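Local coordinates for sensor protein (Shewanella oneidensis, PDB 3LIC) that is a putative membrane-bound histidine kinase whose extracellular PDC-fold domain probably senses an external signal and passes it to a two-component regulatory pathway, at residues 85-88 against 89-92; 52-55 against 56-59. One frame throughout, in Å; residues are numbered along the deposited sequence.

Interaction 1 of 2, residues 85-88 against 89-92; sequences PNKK and LFSP
K87 and F90, three residues apart in the loop, meet in a cation-pi contact. The ammonium NZ of K87 stands 3.7 Å from the centroid of the F90 ring and only 2° off the ring normal, so all six ring carbons lie about equally far from it. The lysine chain passes at a slant across the phenylalanine: CD packs 3.7 Å from CD1 of F90, CE passes over the same face in a CH-pi contact, and bends at chi3 and chi4 bring NZ over the middle of the ring. At F90 a chi1 of 177°, with CG opposite the backbone N, sets the ring between K87 and P92, whose CD sits 3.6 Å above the other face. A flat phenylalanine offers one face to each neighbour, and its apolar ring suits a buried site. Lysine suits its place because its long aliphatic chain covers the aromatic while its charge has a second partner, N53 OD1, to which NZ is hydrogen-bonded. The loop joins strands 74-79 and 92-96 of the six-stranded sheet; there F90 also packs on P55 and L58 of helix 55-68 and on D105 of strand 101-105.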
ATOM      1  N   PRO A  85     -23.286   5.867 -22.788  1.00 42.47           N
ATOM      2  CA  PRO A  85     -23.879   5.050 -23.889  1.00 42.79           C
ATOM      3  C   PRO A  85     -22.786   4.332 -24.678  1.00 42.99           C
ATOM      4  O   PRO A  85     -21.690   4.887 -24.840  1.00 43.06           O
ATOM      5  CB  PRO A  85     -24.578   6.104 -24.778  1.00 42.73           C
ATOM      6  CG  PRO A  85     -24.745   7.327 -23.897  1.00 43.03           C
ATOM      7  CD  PRO A  85     -23.525   7.317 -22.982  1.00 42.45           C
ATOM      8  N   ASN A  86     -23.054   3.104 -25.128  1.00 42.96           N
ATOM      9  CA  ASN A  86     -22.085   2.356 -25.991  1.00 42.78           C
ATOM     10  C   ASN A  86     -20.753   1.928 -25.348  1.00 40.50           C
ATOM     11  O   ASN A  86     -19.823   1.510 -26.046  1.00 40.22           O
ATOM     12  CB  ASN A  86     -21.758   3.148 -27.273  1.00 44.39           C
ATOM     13  CG  ASN A  86     -23.003   3.525 -28.061  1.00 48.01           C
ATOM     14  OD1 ASN A  86     -23.039   4.574 -28.734  1.00 51.13           O
ATOM     15  ND2 ASN A  86     -24.045   2.681 -27.967  1.00 49.05           N
ATOM     16  N   LYS A  87     -20.675   2.069 -24.024  1.00 38.02           N
ATOM     17  CA  LYS A  87     -19.569   1.551 -23.218  1.00 34.44           C
ATOM     18  C   LYS A  87     -20.077   0.833 -21.961  1.00 32.07           C
ATOM     19  O   LYS A  87     -20.792   1.424 -21.134  1.00 31.62           O
ATOM     20  CB  LYS A  87     -18.675   2.698 -22.768  1.00 34.57           C
ATOM     21  CG  LYS A  87     -17.347   2.701 -23.463  1.00 35.09           C
ATOM     22  CD  LYS A  87     -16.496   3.834 -22.959  1.00 33.33           C
ATOM     23  CE  LYS A  87     -17.230   5.139 -22.987  1.00 32.37           C
ATOM     24  NZ  LYS A  87     -16.247   6.232 -23.260  1.00 32.01           N
ATOM     25  N   LYS A  88     -19.679  -0.415 -21.773  1.00 28.53           N
ATOM     26  CA  LYS A  88     -20.029  -1.028 -20.534  1.00 27.01           C
ATOM     27  C   LYS A  88     -19.042  -0.584 -19.430  1.00 25.46           C
ATOM     28  O   LYS A  88     -19.456   0.034 -18.421  1.00 23.42           O
ATOM     29  CB  LYS A  88     -20.065  -2.536 -20.670  1.00 27.60           C
ATOM     30  CG  LYS A  88     -20.885  -3.225 -19.574  1.00 31.47           C
ATOM     31  CD  LYS A  88     -21.374  -4.572 -20.106  1.00 37.26           C
ATOM     32  CE  LYS A  88     -21.640  -5.566 -18.998  1.00 39.44           C
ATOM     33  NZ  LYS A  88     -20.506  -5.636 -18.102  1.00 37.58           N
ATOM     34  N   LEU A  89     -17.759  -0.888 -19.669  1.00 22.68           N
ATOM     35  CA  LEU A  89     -16.677  -0.710 -18.716  1.00 22.45           C
ATOM     36  C   LEU A  89     -15.866   0.442 -19.237  1.00 21.55           C
ATOM     37  O   LEU A  89     -15.636   0.548 -20.452  1.00 21.29           O
ATOM     38  CB  LEU A  89     -15.791  -1.981 -18.618  1.00 21.33           C
ATOM     39  CG  LEU A  89     -16.468  -3.264 -18.050  1.00 19.93           C
ATOM     40  CD1 LEU A  89     -15.442  -4.342 -17.905  1.00 18.25           C
ATOM     41  CD2 LEU A  89     -17.195  -3.034 -16.691  1.00 20.46           C
ATOM     42  N   PHE A  90     -15.460   1.340 -18.356  1.00 19.26           N
ATOM     43  CA  PHE A  90     -14.608   2.417 -18.818  1.00 16.98           C
ATOM     44  C   PHE A  90     -13.731   2.826 -17.661  1.00 15.36           C
ATOM     45  O   PHE A  90     -14.214   3.239 -16.637  1.00 15.30           O
ATOM     46  CB  PHE A  90     -15.483   3.594 -19.341  1.00 16.81           C
ATOM     47  CG  PHE A  90     -14.680   4.857 -19.816  1.00 15.20           C
ATOM     48  CD1 PHE A  90     -13.635   4.756 -20.728  1.00 15.28           C
ATOM     49  CD2 PHE A  90     -15.074   6.138 -19.415  1.00 16.67           C
ATOM     50  CE1 PHE A  90     -12.920   5.878 -21.176  1.00 15.39           C
ATOM     51  CE2 PHE A  90     -14.399   7.295 -19.871  1.00 12.41           C
ATOM     52  CZ  PHE A  90     -13.295   7.162 -20.733  1.00 14.77           C
ATOM     53  N   SER A  91     -12.418   2.715 -17.824  1.00 14.14           N
ATOM     54  CA  SER A  91     -11.530   3.034 -16.739  1.00 10.89           C
ATOM     55  C   SER A  91     -10.145   3.462 -17.181  1.00 10.93           C
ATOM     56  O   SER A  91      -9.150   2.763 -16.996  1.00  8.64           O
ATOM     57  CB  SER A  91     -11.525   1.919 -15.701  1.00 10.31           C
ATOM     58  OG  SER A  91     -10.457   2.057 -14.773  1.00 12.32           O
ATOM     59  N   PRO A  92     -10.067   4.688 -17.721  1.00 12.51           N
ATOM     60  CA  PRO A  92      -8.744   5.279 -17.986  1.00 12.42           C
ATOM     61  C   PRO A  92      -7.787   5.119 -16.798  1.00 13.09           C
ATOM     62  O   PRO A  92      -8.188   5.310 -15.658  1.00 13.45           O
ATOM     63  CB  PRO A  92      -9.071   6.750 -18.168  1.00 12.02           C
ATOM     64  CG  PRO A  92     -10.548   6.720 -18.704  1.00 14.76           C
ATOM     65  CD  PRO A  92     -11.194   5.624 -17.967  1.00  9.92           C
TER

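Interaction 2 of 2, residues 52-55 against 56-59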
ATOM      1  N   ILE A  52     -16.248  14.473 -18.968  1.00 44.92           N
ATOM      2  CA  ILE A  52     -15.665  13.445 -18.204  1.00 42.33           C
ATOM      3  C   ILE A  52     -15.689  12.145 -19.023  1.00 41.44           C
ATOM      4  O   ILE A  52     -14.924  11.223 -18.743  1.00 41.82           O
ATOM      5  CB  ILE A  52     -16.276  13.420 -16.788  1.00 42.17           C
ATOM      6  CG1 ILE A  52     -15.206  13.050 -15.796  1.00 42.44           C
ATOM      7  CG2 ILE A  52     -17.470  12.531 -16.630  1.00 40.50           C
ATOM      8  CD1 ILE A  52     -15.644  13.354 -14.415  1.00 45.27           C
ATOM      9  N   ASN A  53     -16.508  12.089 -20.075  1.00 39.26           N
ATOM     10  CA  ASN A  53     -16.498  10.918 -20.959  1.00 37.56           C
ATOM     11  C   ASN A  53     -15.480  11.094 -22.052  1.00 36.26           C
ATOM     12  O   ASN A  53     -15.719  10.785 -23.195  1.00 36.79           O
ATOM     13  CB  ASN A  53     -17.851  10.685 -21.605  1.00 37.86           C
ATOM     14  CG  ASN A  53     -17.989   9.269 -22.184  1.00 40.65           C
ATOM     15  OD1 ASN A  53     -17.003   8.528 -22.352  1.00 40.47           O
ATOM     16  ND2 ASN A  53     -19.226   8.875 -22.453  1.00 42.28           N
ATOM     17  N   ASN A  54     -14.342  11.647 -21.730  1.00 34.43           N
ATOM     18  CA  ASN A  54     -13.468  11.969 -22.784  1.00 32.72           C
ATOM     19  C   ASN A  54     -12.104  11.383 -22.475  1.00 31.79           C
ATOM     20  O   ASN A  54     -11.391  11.896 -21.604  1.00 31.20           O
ATOM     21  CB  ASN A  54     -13.441  13.481 -22.994  1.00 32.33           C
ATOM     22  CG  ASN A  54     -12.441  13.878 -24.037  1.00 33.48           C
ATOM     23  OD1 ASN A  54     -11.486  13.154 -24.282  1.00 38.19           O
ATOM     24  ND2 ASN A  54     -12.650  15.003 -24.674  1.00 37.30           N
ATOM     25  N   PRO A  55     -11.749  10.270 -23.165  1.00 31.49           N
ATOM     26  CA  PRO A  55     -10.521   9.580 -22.757  1.00 30.64           C
ATOM     27  C   PRO A  55      -9.254  10.431 -22.932  1.00 30.52           C
ATOM     28  O   PRO A  55      -8.345  10.295 -22.116  1.00 29.55           O
ATOM     29  CB  PRO A  55     -10.484   8.286 -23.631  1.00 30.44           C
ATOM     30  CG  PRO A  55     -11.729   8.275 -24.449  1.00 29.83           C
ATOM     31  CD  PRO A  55     -12.617   9.435 -24.030  1.00 31.26           C
ATOM     32  N   GLU A  56      -9.188  11.294 -23.962  1.00 29.10           N
ATOM     33  CA  GLU A  56      -7.990  12.138 -24.124  1.00 29.03           C
ATOM     34  C   GLU A  56      -7.873  13.102 -22.935  1.00 26.55           C
ATOM     35  O   GLU A  56      -6.779  13.374 -22.436  1.00 27.30           O
ATOM     36  CB  GLU A  56      -8.013  13.000 -25.417  1.00 29.51           C
ATOM     37  CG  GLU A  56      -7.282  12.533 -26.701  1.00 34.58           C
ATOM     38  CD  GLU A  56      -6.004  11.691 -26.514  1.00 39.33           C
ATOM     39  OE1 GLU A  56      -4.886  12.226 -26.367  1.00 42.88           O
ATOM     40  OE2 GLU A  56      -6.121  10.463 -26.595  1.00 41.81           O
ATOM     41  N   LYS A  57      -8.984  13.690 -22.539  1.00 24.24           N
ATOM     42  CA  LYS A  57      -8.968  14.552 -21.343  1.00 25.07           C
ATOM     43  C   LYS A  57      -8.608  13.787 -20.043  1.00 22.62           C
ATOM     44  O   LYS A  57      -7.811  14.289 -19.251  1.00 24.28           O
ATOM     45  CB  LYS A  57     -10.325  15.277 -21.113  1.00 25.30           C
ATOM     46  CG  LYS A  57     -10.594  16.500 -22.035  1.00 30.67           C
ATOM     47  CD  LYS A  57     -11.942  17.123 -21.603  1.00 35.39           C
ATOM     48  CE  LYS A  57     -12.668  17.801 -22.755  1.00 40.76           C
ATOM     49  NZ  LYS A  57     -11.735  18.624 -23.549  1.00 44.54           N
ATOM     50  N   LEU A  58      -9.201  12.634 -19.798  1.00 19.48           N
ATOM     51  CA  LEU A  58      -8.850  11.897 -18.572  1.00 19.18           C
ATOM     52  C   LEU A  58      -7.386  11.442 -18.576  1.00 18.14           C
ATOM     53  O   LEU A  58      -6.675  11.485 -17.531  1.00 18.08           O
ATOM     54  CB  LEU A  58      -9.789  10.728 -18.351  1.00 17.68           C
ATOM     55  CG  LEU A  58     -11.250  11.125 -18.278  1.00 18.36           C
ATOM     56  CD1 LEU A  58     -12.141   9.887 -18.097  1.00 22.94           C
ATOM     57  CD2 LEU A  58     -11.541  12.061 -17.136  1.00 19.34           C
ATOM     58  N   LYS A  59      -6.898  11.088 -19.757  1.00 16.50           N
ATOM     59  CA  LYS A  59      -5.507  10.691 -19.899  1.00 15.90           C
ATOM     60  C   LYS A  59      -4.566  11.827 -19.578  1.00 15.62           C
ATOM     61  O   LYS A  59      -3.557  11.673 -18.857  1.00 15.73           O
ATOM     62  CB  LYS A  59      -5.252  10.222 -21.354  1.00 14.92           C
ATOM     63  CG  LYS A  59      -3.782   9.994 -21.678  1.00 16.82           C
ATOM     64  CD  LYS A  59      -3.744   9.052 -22.961  1.00 21.51           C
ATOM     65  CE  LYS A  59      -2.358   8.945 -23.530  1.00 22.00           C
ATOM     66  NZ  LYS A  59      -1.965  10.302 -23.836  1.00 30.11           N
TER
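The side chain of N54 lies across that of K57 at the start of a helix, and its two amide atoms do different work. OD1 accepts a hydrogen bond from K57 N (3.1 Å, N-H...O 173°), the N-cap bond that satisfies an amide with no preceding turn to pair with. The bond is straight at the hydrogen, yet the donor stands 65° out of the carbonyl plane. A chi1 of 176° swings the amide of N54 back over the first turn. ND2 meets the aliphatic part of K57, 3.4 Å from CE. Asparagine fits the N-cap because its short side chain carries an acceptor at a suitable reach, and P55 suits the next position because the first turn asks no hydrogen bond of its nitrogen. Shortening N54 to an alanine is likely to leave K57 N without its capping acceptor and the lysine methylenes without the amide they lie against. The main chain takes over at once: L58 N donates to N54 O (2.9 Å) and K59 N to P55 O (2.9 Å). On another side of the turn, CD2 of L58 lies 4.0 Å from CG1 of I52, an apolar contact in which the two buried side chains cross at an angle and pack the incoming loop on the helix. The loop connects the long helix 2-46 to helix 55-68; I52 also touches A47 and F84, while P55 and K59 rest on Y103 of strand 101-105.

Interaction 2 comes first along the chain and closes before interaction 1 opens; their centres lie about 11 Å apart, each about 27 Å from the centre of the chain and on the same side of it. Strand 74-79 runs between them in sequence, and the two touch directly. The hydrogen bond between K87 and N53 bridges them, and L58 CD1 packs 3.6 Å from P92 CG. The start of helix 55-68 is thereby joined to the loop leading into strand 92-96, which ties helix to sheet at one end of the elongated molecule. Both interactions contribute residues to the first PDC sensor domain, consistent with a structural role there.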